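Local coordinates for protein 2,3,4,5-tetrahydropyridine-2,6-dicarboxylate N-succinyltransferase (Campylobacter jejuni, PDB 2RIJ) that probably catalyses succinyl transfer from succinyl-CoA to tetrahydrodipicolinate, giving N-succinyl-L-2-amino-6-oxopimelate in the succinylase route to lysine, at residues A[219-224]-A[235-240]; A[254-259]-A[270-275]; A[263-268]-A[277-282]; A[291-296]-A[307-312]; A[297-302]-A[313-318]. All blocks are in the same frame, centred on the assembly; numbering follows the deposited sequence.

Contact 1 (A[219-224]-A[235-240]); sequences RILESS and GTTIMP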
# COMPACT_ATOMS: atom_id res chain seq x y z
N ARG A 219 -4.03 22.69 -38.68
CA ARG A 219 -5.46 22.91 -38.35
C ARG A 219 -5.64 23.46 -36.95
O ARG A 219 -4.98 22.99 -36.01
CB ARG A 219 -6.19 21.61 -38.51
CG ARG A 219 -6.02 21.03 -39.91
CD ARG A 219 -6.84 19.78 -40.14
NE ARG A 219 -6.30 18.64 -39.40
CZ ARG A 219 -6.98 17.67 -38.80
NH1 ARG A 219 -8.30 17.63 -38.74
NH2 ARG A 219 -6.28 16.71 -38.22
N ILE A 220 -6.55 24.42 -36.80
CA ILE A 220 -6.90 24.99 -35.52
C ILE A 220 -8.40 24.98 -35.50
O ILE A 220 -9.06 25.77 -36.24
CB ILE A 220 -6.40 26.42 -35.38
CG1 ILE A 220 -4.88 26.47 -35.43
CG2 ILE A 220 -7.00 27.08 -34.14
CD1 ILE A 220 -4.31 27.91 -35.65
N LEU A 221 -8.98 24.09 -34.72
CA LEU A 221 -10.45 23.84 -34.82
C LEU A 221 -11.31 24.84 -34.08
O LEU A 221 -12.54 24.79 -34.16
CB LEU A 221 -10.81 22.39 -34.41
CG LEU A 221 -10.72 21.36 -35.54
CD1 LEU A 221 -9.30 21.20 -36.01
CD2 LEU A 221 -11.36 20.01 -35.09
N GLU A 222 -10.68 25.78 -33.38
CA GLU A 222 -11.37 26.87 -32.73
C GLU A 222 -10.37 27.96 -32.38
O GLU A 222 -9.39 27.74 -31.65
CB GLU A 222 -12.13 26.41 -31.47
CG GLU A 222 -12.71 27.53 -30.55
CD GLU A 222 -13.33 28.74 -31.31
OE1 GLU A 222 -14.01 28.50 -32.35
OE2 GLU A 222 -13.14 29.94 -30.89
N SER A 223 -10.63 29.15 -32.92
CA SER A 223 -9.73 30.29 -32.76
C SER A 223 -9.44 30.67 -31.31
O SER A 223 -8.34 31.02 -31.01
CB SER A 223 -10.25 31.54 -33.50
OG SER A 223 -9.31 32.61 -33.46
N SER A 224 -10.41 30.64 -30.40
CA SER A 224 -10.18 31.04 -29.01
C SER A 224 -9.09 30.18 -28.30
O SER A 224 -8.58 30.53 -27.25
CB SER A 224 -11.50 30.98 -28.23
OG SER A 224 -11.93 29.66 -28.13
N GLY A 235 1.80 21.15 -39.76
CA GLY A 235 1.28 19.84 -39.53
C GLY A 235 0.64 19.69 -38.17
O GLY A 235 0.06 18.66 -37.90
N THR A 236 0.74 20.70 -37.29
CA THR A 236 0.05 20.60 -35.99
C THR A 236 -1.48 20.68 -36.12
O THR A 236 -1.99 21.40 -36.98
CB THR A 236 0.59 21.75 -35.10
OG1 THR A 236 2.00 21.52 -34.89
CG2 THR A 236 -0.14 21.88 -33.72
N THR A 237 -2.19 19.95 -35.25
CA THR A 237 -3.65 20.02 -35.08
C THR A 237 -3.98 20.45 -33.66
O THR A 237 -3.52 19.83 -32.68
CB THR A 237 -4.32 18.67 -35.38
OG1 THR A 237 -3.94 18.22 -36.69
CG2 THR A 237 -5.85 18.73 -35.28
N ILE A 238 -4.74 21.51 -33.54
CA ILE A 238 -5.33 21.91 -32.25
C ILE A 238 -6.82 21.58 -32.25
O ILE A 238 -7.65 22.19 -32.97
CB ILE A 238 -5.17 23.41 -31.95
CG1 ILE A 238 -3.72 23.89 -32.27
CG2 ILE A 238 -5.58 23.74 -30.50
CD1 ILE A 238 -2.64 23.14 -31.43
N MSE A 239 -7.18 20.64 -31.41
CA MSE A 239 -8.59 20.19 -31.27
C MSE A 239 -9.25 21.16 -30.32
O MSE A 239 -8.56 21.82 -29.55
CB MSE A 239 -8.70 18.77 -30.74
CG MSE A 239 -8.11 17.72 -31.65
SE MSE A 239 -8.93 17.63 -33.40
CE MSE A 239 -10.79 16.96 -32.94
N PRO A 240 -10.60 21.29 -30.38
CA PRO A 240 -11.27 22.34 -29.60
C PRO A 240 -11.78 22.04 -28.20
O PRO A 240 -12.06 23.00 -27.47
CB PRO A 240 -12.46 22.72 -30.50
CG PRO A 240 -12.77 21.54 -31.26
CD PRO A 240 -11.56 20.64 -31.30
O HOH W 1 -3.31 19.03 -39.35

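Contact 2 (A[254-259]-A[270-275]); sequences ACMVEG and GSDVGG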
# COMPACT_ATOMS: atom_id res chain seq x y z
N ALA A 254 5.17 18.57 -36.18
CA ALA A 254 3.74 18.22 -36.24
C ALA A 254 3.34 17.41 -35.00
O ALA A 254 3.92 16.37 -34.76
CB ALA A 254 3.45 17.41 -37.52
N CYS A 255 2.33 17.90 -34.26
CA CYS A 255 1.79 17.27 -33.06
C CYS A 255 0.27 17.33 -33.09
O CYS A 255 -0.31 18.29 -33.60
CB CYS A 255 2.17 18.06 -31.83
SG CYS A 255 3.92 18.01 -31.46
N MSE A 256 -0.34 16.35 -32.48
CA MSE A 256 -1.78 16.37 -32.16
C MSE A 256 -1.97 16.98 -30.78
O MSE A 256 -1.46 16.44 -29.80
CB MSE A 256 -2.31 14.96 -32.15
CG MSE A 256 -3.76 14.84 -31.66
SE MSE A 256 -5.00 15.91 -32.78
CE MSE A 256 -4.55 15.10 -34.52
N VAL A 257 -2.66 18.10 -30.69
CA VAL A 257 -2.81 18.81 -29.43
C VAL A 257 -4.32 18.88 -29.04
O VAL A 257 -5.14 19.45 -29.73
CB VAL A 257 -2.20 20.20 -29.47
CG1 VAL A 257 -2.39 20.94 -28.10
CG2 VAL A 257 -0.73 20.14 -29.94
N GLU A 258 -4.62 18.23 -27.94
CA GLU A 258 -5.93 18.17 -27.36
C GLU A 258 -5.95 18.63 -25.90
O GLU A 258 -6.98 18.53 -25.18
CB GLU A 258 -6.49 16.79 -27.51
CG GLU A 258 -6.23 16.21 -28.83
CD GLU A 258 -7.06 14.96 -29.05
OE1 GLU A 258 -8.29 15.08 -28.99
OE2 GLU A 258 -6.52 13.86 -29.26
N GLY A 259 -4.84 19.19 -25.48
CA GLY A 259 -4.67 19.73 -24.12
C GLY A 259 -4.00 21.09 -24.13
O GLY A 259 -3.92 21.77 -25.17
N GLY A 270 6.00 15.02 -33.29
CA GLY A 270 5.41 13.72 -33.17
C GLY A 270 4.76 13.45 -31.82
O GLY A 270 4.32 12.36 -31.57
N SER A 271 4.70 14.45 -30.94
CA SER A 271 4.11 14.25 -29.64
C SER A 271 2.60 14.32 -29.73
O SER A 271 2.03 14.88 -30.68
CB SER A 271 4.65 15.24 -28.62
OG SER A 271 6.00 14.97 -28.33
N ASP A 272 1.93 13.75 -28.74
CA ASP A 272 0.47 13.72 -28.71
C ASP A 272 0.03 14.18 -27.30
O ASP A 272 0.37 13.53 -26.31
CB ASP A 272 0.03 12.31 -28.98
CG ASP A 272 -1.45 12.18 -29.20
OD1 ASP A 272 -2.23 12.55 -28.29
OD2 ASP A 272 -1.83 11.65 -30.27
N VAL A 273 -0.60 15.34 -27.25
CA VAL A 273 -1.07 15.96 -26.02
C VAL A 273 -2.55 15.54 -25.93
O VAL A 273 -3.38 15.97 -26.74
CB VAL A 273 -0.92 17.46 -26.01
CG1 VAL A 273 -1.38 18.08 -24.62
CG2 VAL A 273 0.50 17.89 -26.40
N GLY A 274 -2.84 14.63 -25.01
CA GLY A 274 -4.16 14.02 -24.91
C GLY A 274 -5.23 14.99 -24.38
O GLY A 274 -4.93 16.07 -23.88
N GLY A 275 -6.48 14.55 -24.52
CA GLY A 275 -7.64 15.38 -24.26
C GLY A 275 -7.61 15.83 -22.81
O GLY A 275 -7.56 15.02 -21.89

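Contact 3 (A[263-268]-A[277-282]); sequences SSAIVG and ASILGV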
# COMPACT_ATOMS: atom_id res chain seq x y z
N SER A 263 2.33 29.20 -21.47
CA SER A 263 3.39 30.06 -21.97
C SER A 263 4.74 29.52 -21.53
O SER A 263 4.89 29.08 -20.39
CB SER A 263 3.19 31.51 -21.48
OG SER A 263 2.23 32.15 -22.28
N SER A 264 5.71 29.55 -22.46
CA SER A 264 7.06 29.06 -22.32
C SER A 264 7.21 27.56 -22.57
O SER A 264 8.32 27.11 -22.69
CB SER A 264 7.72 29.44 -21.00
OG SER A 264 7.91 30.81 -20.98
N ALA A 265 6.11 26.84 -22.69
CA ALA A 265 6.18 25.37 -22.92
C ALA A 265 6.32 25.10 -24.40
O ALA A 265 5.68 25.78 -25.24
CB ALA A 265 4.94 24.66 -22.33
N ILE A 266 7.18 24.12 -24.72
CA ILE A 266 7.47 23.68 -26.07
C ILE A 266 7.30 22.19 -26.15
O ILE A 266 7.78 21.45 -25.27
CB ILE A 266 8.93 24.04 -26.53
CG1 ILE A 266 9.16 25.57 -26.49
CG2 ILE A 266 9.17 23.54 -27.95
CD1 ILE A 266 10.65 25.98 -26.66
N VAL A 267 6.59 21.75 -27.18
CA VAL A 267 6.28 20.34 -27.43
C VAL A 267 6.95 19.92 -28.75
O VAL A 267 6.75 20.54 -29.77
CB VAL A 267 4.76 20.11 -27.44
CG1 VAL A 267 4.40 18.65 -27.72
CG2 VAL A 267 4.13 20.60 -26.10
N GLY A 268 7.71 18.83 -28.70
CA GLY A 268 8.54 18.39 -29.82
C GLY A 268 7.76 17.55 -30.80
O GLY A 268 6.68 17.03 -30.51
N ALA A 277 -5.25 17.14 -21.11
CA ALA A 277 -3.95 17.15 -20.48
C ALA A 277 -3.49 18.59 -20.28
O ALA A 277 -3.86 19.52 -21.02
CB ALA A 277 -2.92 16.36 -21.29
N SER A 278 -2.65 18.78 -19.28
CA SER A 278 -2.03 20.06 -18.96
C SER A 278 -0.53 19.92 -19.11
O SER A 278 0.05 18.98 -18.54
CB SER A 278 -2.31 20.46 -17.49
OG SER A 278 -3.50 21.22 -17.34
N ILE A 279 0.10 20.85 -19.82
CA ILE A 279 1.53 21.04 -19.79
C ILE A 279 1.82 22.41 -19.17
O ILE A 279 1.49 23.43 -19.75
CB ILE A 279 2.20 20.93 -21.17
CG1 ILE A 279 1.84 19.60 -21.83
CG2 ILE A 279 3.73 21.06 -21.06
CD1 ILE A 279 2.22 19.52 -23.31
N LEU A 280 2.45 22.41 -18.00
CA LEU A 280 2.77 23.67 -17.33
C LEU A 280 3.97 24.33 -18.03
O LEU A 280 4.67 23.69 -18.87
CB LEU A 280 3.01 23.38 -15.83
CG LEU A 280 1.88 22.66 -15.06
CD1 LEU A 280 2.33 22.60 -13.57
CD2 LEU A 280 0.53 23.31 -15.24
N GLY A 281 4.22 25.62 -17.77
CA GLY A 281 5.21 26.32 -18.60
C GLY A 281 6.57 26.58 -18.04
O GLY A 281 7.57 26.52 -18.75
N VAL A 282 6.58 26.96 -16.77
CA VAL A 282 7.79 27.41 -16.11
C VAL A 282 7.91 26.66 -14.78
O VAL A 282 6.93 26.59 -14.00
CB VAL A 282 7.78 28.94 -15.88
CG1 VAL A 282 9.12 29.41 -15.28
CG2 VAL A 282 7.52 29.66 -17.18

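Contact 4 (A[291-296]-A[307-312]); sequences ISVGKA and IPLGDN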
# COMPACT_ATOMS: atom_id res chain seq x y z
N ILE A 291 9.51 24.70 -19.29
CA ILE A 291 9.25 23.28 -19.54
C ILE A 291 9.20 22.95 -21.04
O ILE A 291 8.55 23.65 -21.80
CB ILE A 291 7.95 22.90 -18.84
CG1 ILE A 291 8.22 22.93 -17.33
CG2 ILE A 291 7.44 21.52 -19.28
CD1 ILE A 291 7.00 22.90 -16.52
N SER A 292 9.97 21.94 -21.46
CA SER A 292 9.98 21.41 -22.81
C SER A 292 9.63 19.93 -22.76
O SER A 292 10.09 19.22 -21.89
CB SER A 292 11.37 21.52 -23.42
OG SER A 292 11.80 22.86 -23.56
N VAL A 293 8.80 19.47 -23.69
CA VAL A 293 8.52 18.06 -23.88
C VAL A 293 9.18 17.68 -25.20
O VAL A 293 9.07 18.41 -26.19
CB VAL A 293 6.99 17.86 -23.86
CG1 VAL A 293 6.56 16.55 -24.43
CG2 VAL A 293 6.45 18.11 -22.41
N GLY A 294 9.89 16.57 -25.23
CA GLY A 294 10.68 16.22 -26.42
C GLY A 294 9.84 15.59 -27.51
O GLY A 294 8.63 15.69 -27.54
N LYS A 295 10.53 14.92 -28.43
CA LYS A 295 9.91 14.29 -29.57
C LYS A 295 9.17 13.00 -29.25
O LYS A 295 9.60 12.23 -28.41
CB LYS A 295 10.98 13.95 -30.62
CG LYS A 295 11.64 15.14 -31.21
CD LYS A 295 12.56 14.73 -32.36
CE LYS A 295 13.42 15.89 -32.77
NZ LYS A 295 14.11 15.60 -34.09
N ALA A 296 8.05 12.79 -29.93
CA ALA A 296 7.32 11.55 -29.81
C ALA A 296 6.93 11.23 -28.35
O ALA A 296 6.97 10.09 -27.93
CB ALA A 296 8.15 10.38 -30.44
N ILE A 307 7.09 18.91 -15.39
CA ILE A 307 8.54 18.89 -15.58
C ILE A 307 8.91 18.76 -17.06
O ILE A 307 8.12 18.26 -17.84
CB ILE A 307 9.23 17.70 -14.80
CG1 ILE A 307 8.73 16.33 -15.29
CG2 ILE A 307 8.98 17.85 -13.24
CD1 ILE A 307 9.51 15.15 -14.79
N PRO A 308 10.10 19.22 -17.43
CA PRO A 308 10.64 18.93 -18.74
C PRO A 308 10.77 17.42 -18.96
O PRO A 308 11.15 16.70 -18.03
CB PRO A 308 12.00 19.62 -18.73
CG PRO A 308 11.93 20.63 -17.63
CD PRO A 308 11.02 20.04 -16.63
N LEU A 309 10.41 16.95 -20.15
CA LEU A 309 10.56 15.56 -20.52
C LEU A 309 11.48 15.49 -21.74
O LEU A 309 11.41 16.34 -22.62
CB LEU A 309 9.20 14.97 -20.87
CG LEU A 309 8.07 14.92 -19.86
CD1 LEU A 309 6.77 14.38 -20.47
CD2 LEU A 309 8.45 14.04 -18.62
N GLY A 310 12.33 14.47 -21.81
CA GLY A 310 13.11 14.22 -23.01
C GLY A 310 12.27 13.56 -24.08
O GLY A 310 11.04 13.69 -24.11
N ASP A 311 12.92 12.87 -24.99
CA ASP A 311 12.23 12.22 -26.07
C ASP A 311 11.64 10.89 -25.68
O ASP A 311 12.14 10.20 -24.81
CB ASP A 311 13.18 11.97 -27.23
CG ASP A 311 13.78 13.24 -27.79
OD1 ASP A 311 13.21 14.34 -27.74
OD2 ASP A 311 14.89 13.11 -28.30
N ASN A 312 10.59 10.50 -26.37
CA ASN A 312 9.95 9.22 -26.17
C ASN A 312 9.46 8.91 -24.76
O ASN A 312 9.55 7.75 -24.30
CB ASN A 312 10.91 8.12 -26.60
CG ASN A 312 11.44 8.33 -28.01
OD1 ASN A 312 12.63 8.47 -28.22
ND2 ASN A 312 10.55 8.32 -28.97
O HOH W 2 8.16 7.49 -28.78

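Contact 5 (A[297-302]-A[313-318]); sequences CLLGAN and CIVDAG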
# COMPACT_ATOMS: atom_id res chain seq x y z
N CYS A 297 6.57 12.23 -27.57
CA CYS A 297 6.05 11.99 -26.24
C CYS A 297 4.54 11.80 -26.33
O CYS A 297 3.89 12.38 -27.20
CB CYS A 297 6.36 13.13 -25.30
SG CYS A 297 8.11 13.22 -24.88
N LEU A 298 4.00 10.97 -25.44
CA LEU A 298 2.58 10.66 -25.38
C LEU A 298 2.06 11.08 -24.01
O LEU A 298 2.39 10.46 -23.02
CB LEU A 298 2.43 9.15 -25.56
CG LEU A 298 1.07 8.50 -25.73
CD1 LEU A 298 0.27 9.19 -26.82
CD2 LEU A 298 1.33 7.00 -26.07
N LEU A 299 1.27 12.14 -23.96
CA LEU A 299 0.70 12.65 -22.70
C LEU A 299 -0.78 12.24 -22.65
O LEU A 299 -1.58 12.67 -23.47
CB LEU A 299 0.88 14.14 -22.63
CG LEU A 299 2.32 14.64 -22.79
CD1 LEU A 299 2.40 16.14 -22.75
CD2 LEU A 299 3.34 14.01 -21.79
N GLY A 300 -1.12 11.41 -21.70
CA GLY A 300 -2.45 10.88 -21.59
C GLY A 300 -3.52 11.93 -21.27
O GLY A 300 -3.25 12.99 -20.69
N ALA A 301 -4.72 11.58 -21.65
CA ALA A 301 -5.91 12.35 -21.33
C ALA A 301 -5.93 12.66 -19.83
O ALA A 301 -5.63 11.78 -18.96
CB ALA A 301 -7.17 11.60 -21.78
N ASN A 302 -6.27 13.90 -19.50
CA ASN A 302 -6.34 14.39 -18.13
C ASN A 302 -5.07 14.23 -17.28
O ASN A 302 -5.13 14.34 -16.07
CB ASN A 302 -7.61 13.82 -17.46
CG ASN A 302 -8.86 14.46 -18.00
OD1 ASN A 302 -8.89 15.67 -18.24
ND2 ASN A 302 -9.93 13.67 -18.15
N CYS A 313 8.96 9.93 -24.07
CA CYS A 313 8.40 9.73 -22.76
C CYS A 313 6.88 9.54 -22.84
O CYS A 313 6.23 10.05 -23.74
CB CYS A 313 8.70 10.91 -21.84
SG CYS A 313 10.44 11.12 -21.41
N ILE A 314 6.35 8.81 -21.87
CA ILE A 314 4.91 8.55 -21.78
C ILE A 314 4.44 8.92 -20.40
O ILE A 314 5.07 8.56 -19.41
CB ILE A 314 4.58 7.10 -22.02
CG1 ILE A 314 5.03 6.65 -23.41
CG2 ILE A 314 3.05 6.84 -21.84
CD1 ILE A 314 4.77 5.19 -23.60
N VAL A 315 3.37 9.71 -20.35
CA VAL A 315 2.65 9.99 -19.11
C VAL A 315 1.27 9.38 -19.29
O VAL A 315 0.51 9.75 -20.18
CB VAL A 315 2.55 11.48 -18.79
CG1 VAL A 315 1.77 11.73 -17.50
CG2 VAL A 315 3.96 12.12 -18.66
N ASP A 316 0.97 8.41 -18.44
CA ASP A 316 -0.35 7.73 -18.58
C ASP A 316 -1.52 8.71 -18.28
O ASP A 316 -1.40 9.67 -17.48
CB ASP A 316 -0.48 6.56 -17.61
CG ASP A 316 0.24 5.27 -18.08
OD1 ASP A 316 0.85 5.18 -19.19
OD2 ASP A 316 0.16 4.31 -17.28
N ALA A 317 -2.66 8.41 -18.88
CA ALA A 317 -3.85 9.17 -18.63
C ALA A 317 -4.08 9.29 -17.13
O ALA A 317 -3.89 8.32 -16.36
CB ALA A 317 -5.07 8.52 -19.33
N GLY A 318 -4.41 10.51 -16.67
CA GLY A 318 -4.79 10.72 -15.27
C GLY A 318 -3.61 10.97 -14.35
O GLY A 318 -3.78 11.36 -13.22
O HOH W 3 -4.45 14.42 -13.32

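Contact 1 (A[219-224]-A[235-240])
R219-I220 and T237-I238 form a pair of short parallel strands at the beginning of the beta-helical domain, where 219-220 is the outermost strand of its sheet within this chain. Three backbone bonds set the register: R219 N to T236 O, I238 N to R219 O (2.9 Å) and L221 N to I238 O. R219 and T237 point the same way from one face. With T237 OG1 beside the backbone N (chi1 -55°), CG2 lies over one face of the R219 guanidinium, toward its rim, 3.6 Å from NH2. T237 OG1 receives only a weak, bent bond from NH2, and a water at the guanidinium edge joins R219 NE to T237 OG1. The far end, NH1, makes a salt bridge to D203 of the second subunit. On the opposite face, which in this left-handed parallel beta-helix is the inner one, I220 CG1 meets I238 CG1 at 4.2 Å. Beyond the strands, L221 CB rests on P240 CD at 3.6 Å, while L221 CD2 lies 3.8 Å from the selenomethionine M239 CE. E222 OE2 accepts from both S224 OG and S224 N, and its OE1 pairs with R207 of the second subunit.

Contact 2 (A[254-259]-A[270-275])
M256-V257 and D272-V273 run parallel, the end-to-end directions of the two segments differing by 21°, with a ladder of four bonds: G270 N to A254 O, a weak one from M256 N to S271 O, V273 N to M256 O at 2.9 Å, and E258 N to V273 O at 2.8 Å. The M256 carbonyl is also approached by D272 CA, whose hydrogen reaches it in a CA-H...O contact, so that one oxygen serves two neighbouring groups of the other strand. On the face carrying M256 and D272 the two side chains lie alongside each other. The carboxylate of D272 reaches the aliphatic root of the selenomethionine, OD2 standing 3.8 Å from M256 CB, whereas the rest of the M256 chain folds back at chi2 and chi3 and leads away. These strands are stacked, one coil apart, in the left-handed parallel beta-helix, and V257 and V273 face its interior: V257 CG1 meets V273 CB at 4.3 Å. The CG1 branch of V273, anti to its backbone N (chi1 -177°), lies against G259 CA at 3.7 Å. C255 SG sits beside the backbone of S271, whose own OG bonds to C297 N and G268 O. E258, the predicted acyl-anhydride residue, leans over the end of the ladder, with CB 3.3 Å from V273 O and its chain extended beyond CG. Its OE2 is 4.6 Å from D272 OD1, two acidic groups near but not touching. G275, predicted to bind succinyl-CoA, sends CA to E258 O at 3.3 Å in a further CA-H...O contact.

Contact 3 (A[263-268]-A[277-282])
A265 and V267 meet I279 and G281 in an apolar contact between two walls of the helical domain, without a hydrogen bond across it. The evidence for a meeting of walls, and not of neighbours in one sheet, is the direction: the touching parts run 125° apart, and strands 266-267 and 278-279 belong to different sheets. Two side-chain pairs fill the inner angle. V267 CG2 and I279 CD1 come to 3.5 Å, the side chains crossing at a slant. The reach of I279 follows from its torsions: CG1 lies anti to the carbonyl carbon and chi2 is extended at 169°, which carries CD1 out to the valine, while the CG2 branch faces A265 CB at 4.0 Å. A265 CB also lies 3.6 Å from L280 O, a buried carbonyl that has no polar partner in the model. Toward the corner the chains close in by backbone. S263 O receives a CA-H...O contact from G281 CA at 3.3 Å, and the CA atoms of A265 and G281 are 4.5 Å apart. S264, on a backbone with positive phi (83°), turns CB to V282 CG2 at 3.8 Å, alongside G281 O. Its own carbonyl, S264 O, is held by R156 from another part of the chain. The segment 277-282 also includes S278, predicted to bind succinyl-CoA. Aliphatic groups meeting inside a corner, where the chain turns from one parallel-stranded wall to the next, are characteristic of the triangular left-handed parallel beta-helix.

Contact 4 (A[291-296]-A[307-312])
S292 and L309 open the closely fitted part of this contact, with L309 N bonded to S292 O at 2.9 Å in the carbonyl plane. On the inner side V293 CG2 touches L309 CD1. I291 crosses P308 at about a right angle, its CG1 4.1 Å from P308 CD. I291 CG2 presses more closely on the backbone, 3.6 Å from I307 O. Where the chains leave strand geometry, G294 N finds only two weak, bent bonds, to L309 O and G310 O. The turn beyond is held differently. D311 points its CG anti to the carbonyl carbon (chi1 -61°), swinging OD1 back to K295 N at 2.8 Å; the N-H approaches from above the carboxylate plane, 36° out of it. Next to it, N312 N bonds to K295 O at 2.9 Å. The other side is loose and open to solvent. K295 runs extended away from the coil, so its NZ is 6.4 Å from D311 OD2 and the two make no salt bridge. A296 CB touches N312 ND2 at 3.5 Å, and a water donates to A296 O nearby. In this hexapeptide-repeat region, at a corner of the left-handed helix, the aspartate therefore acts through a backbone N-H: its carboxylate ties successive turns together, and the lysine charge plays no direct part across the contact.

Contact 5 (A[297-302]-A[313-318])
C297 to N302 and C313 to G318 are held first by backbone bonds between parallel strands whose segments diverge by only 7°. L298 N bonds to C313 O, V315 N to L298 O, G300 N to V315 O at 2.8 Å, and past the strands G318 N to A301 O at 2.9 Å. A sulfur bond joins this ladder: C313 N donates to C297 SG at 3.5 Å, the thiol sulfur being brought over by a chi1 of -71° that sets it beside its own backbone N. Apolar contacts follow on both faces. Inside the left-handed helix L299 CD2 meets V315 CG2 at 3.7 Å, the side chains slanting across each other; on the outer face L298 CB touches I314 CG1 at 4.2 Å. Past the strands A301 CB and A317 CB stand 4.5 Å apart. Polar ends turn outward from the pair: D316 OD1 bonds to H361 NE2, and N302 bonds through OD1 to R260 and through ND2 to G276 O, both of the second subunit. A301, D316 and A317 are predicted to bind succinyl-CoA, so the backbone ladder probably fixes where these residues stand, while N302 is turned to the subunit interface.

In the fold
Contacts 1, 2 and 5 stack along one sheet of the left-handed beta-helix, in strand order 219-220, 237-238, 256-257, 272-273, 298-299, 314-315. Contact 1 touches contact 2 through strands 237-238 and 256-257 (centres 11 Å apart), and contact 2 touches contact 5 through 272-273 and 298-299 (10 Å). Contact 3 crosses contact 2 along the chain and links two other walls; contact 4 shares strand 292-293's sheet with contact 3 and alternates with contact 5. Contact 1 closes before any of the others opens. Coil by coil, this single scaffold carries the predicted catalytic glutamate and succinyl-CoA residues, while contacts 1 and 5 also meet the second subunit.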